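Local coordinates for protein metazoan TIR-STING fusion (Crassostrea gigas, PDB 6WT6) that joins a TIR domain to a STING ligand-binding domain in one chain, as a metazoan member of the STING family, at residues I283-M286 with F287-Q291. Numbering follows the deposited sequence.
Sequences IHTM and FEMEQ
F287 meets H284 three residues back along the helix 284-291, a short helix of the STING ligand-binding domain that illustrates how side chains three and four residues apart meet on one side of a helix. Both side chains leave their backbones with CG anti to the N (chi1 167° for F287, -164° for H284), which lets the two rings run alongside each other in the same direction. Their planes are inclined at 53°, and CD2 of F287 lies over one face of the imidazole, 3.7 Å from H284 CE1; Q291 CG rests on a face of the phenyl ring.

E288, one turn on from H284, donates its backbone N to H284 O at 3.0 Å. Its extended chain brings the carboxylate to the imidazole, with E288 CD 3.6 Å from H284 CD2 and OE2 level with the ring at its rim. ND1 of the same ring accepts a hydrogen bond from the backbone N of C226.

M289 follows, its N bonded to T285 O at 2.8 Å. Its SD lies 3.9 Å from T285 CG2, the two side chains crossing at an angle, and Y185 of the second subunit packs against M289. E290 N closes the next turn on M286 O at 3.0 Å, while its carboxylate turns to K302 and T299, tying this helix to the start of helix 299-319.

The chemistry thus implies a division of labour: three i to i+4 backbone bonds join the two halves, while the C226 bond probably keeps H284 neutral with its proton on NE2, and the E288 carboxylate, on the NE2/CD2 side, would suit that polarity.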
# COMPACT_ATOMS: atom_id res chain seq x y z
N ILE A 283 -8.13 7.64 -3.65
CA ILE A 283 -7.47 8.73 -2.93
C ILE A 283 -8.33 9.26 -1.79
O ILE A 283 -7.80 9.84 -0.84
CB ILE A 283 -7.06 9.88 -3.87
CG1 ILE A 283 -8.30 10.65 -4.35
CG2 ILE A 283 -6.27 9.33 -5.05
CD1 ILE A 283 -7.99 11.71 -5.40
N HIS A 284 -9.65 9.04 -1.84
CA HIS A 284 -10.53 9.51 -0.78
C HIS A 284 -10.16 8.89 0.57
O HIS A 284 -10.45 9.48 1.62
CB HIS A 284 -11.99 9.18 -1.11
CG HIS A 284 -12.98 9.93 -0.28
ND1 HIS A 284 -13.31 11.24 -0.53
CD2 HIS A 284 -13.71 9.55 0.80
CE1 HIS A 284 -14.21 11.64 0.36
NE2 HIS A 284 -14.46 10.63 1.18
N THR A 285 -9.52 7.72 0.54
CA THR A 285 -9.07 7.08 1.77
C THR A 285 -8.09 7.97 2.53
O THR A 285 -8.14 8.05 3.76
CB THR A 285 -8.43 5.73 1.44
OG1 THR A 285 -9.45 4.83 1.00
CG2 THR A 285 -7.71 5.14 2.64
N MET A 286 -7.19 8.65 1.81
CA MET A 286 -6.24 9.54 2.47
C MET A 286 -6.94 10.73 3.11
O MET A 286 -6.52 11.19 4.18
CB MET A 286 -5.17 9.99 1.48
CG MET A 286 -4.13 8.91 1.16
SD MET A 286 -2.99 9.35 -0.17
CE MET A 286 -4.06 9.22 -1.61
N PHE A 287 -7.99 11.25 2.48
CA PHE A 287 -8.79 12.29 3.12
C PHE A 287 -9.44 11.78 4.40
O PHE A 287 -9.43 12.47 5.42
CB PHE A 287 -9.86 12.82 2.16
CG PHE A 287 -10.91 13.65 2.83
CD1 PHE A 287 -10.60 14.92 3.31
CD2 PHE A 287 -12.20 13.17 3.00
CE1 PHE A 287 -11.56 15.69 3.93
CE2 PHE A 287 -13.16 13.95 3.62
CZ PHE A 287 -12.85 15.21 4.09
N GLU A 288 -9.99 10.57 4.36
CA GLU A 288 -10.61 10.01 5.56
C GLU A 288 -9.58 9.78 6.66
O GLU A 288 -9.85 10.04 7.83
CB GLU A 288 -11.36 8.73 5.21
CG GLU A 288 -12.79 8.99 4.75
CD GLU A 288 -13.39 7.84 3.96
OE1 GLU A 288 -12.62 7.01 3.43
OE2 GLU A 288 -14.63 7.78 3.86
N MET A 289 -8.38 9.31 6.29
CA MET A 289 -7.33 9.07 7.28
C MET A 289 -6.88 10.38 7.93
O MET A 289 -6.65 10.42 9.14
CB MET A 289 -6.14 8.36 6.62
CG MET A 289 -6.43 6.93 6.16
SD MET A 289 -5.07 6.18 5.25
CE MET A 289 -3.83 6.02 6.53
N GLU A 290 -6.74 11.44 7.14
CA GLU A 290 -6.37 12.74 7.69
C GLU A 290 -7.43 13.24 8.67
O GLU A 290 -7.11 13.70 9.77
CB GLU A 290 -6.16 13.75 6.56
CG GLU A 290 -5.94 15.19 7.03
CD GLU A 290 -6.17 16.21 5.94
OE1 GLU A 290 -7.17 16.08 5.19
OE2 GLU A 290 -5.35 17.15 5.81
N GLN A 291 -8.70 13.14 8.28
CA GLN A 291 -9.79 13.62 9.12
C GLN A 291 -9.97 12.78 10.38
O GLN A 291 -10.62 13.24 11.32
CB GLN A 291 -11.09 13.65 8.32
CG GLN A 291 -11.06 14.68 7.21
CD GLN A 291 -10.58 16.04 7.71
OE1 GLN A 291 -11.22 16.68 8.55
NE2 GLN A 291 -9.42 16.46 7.22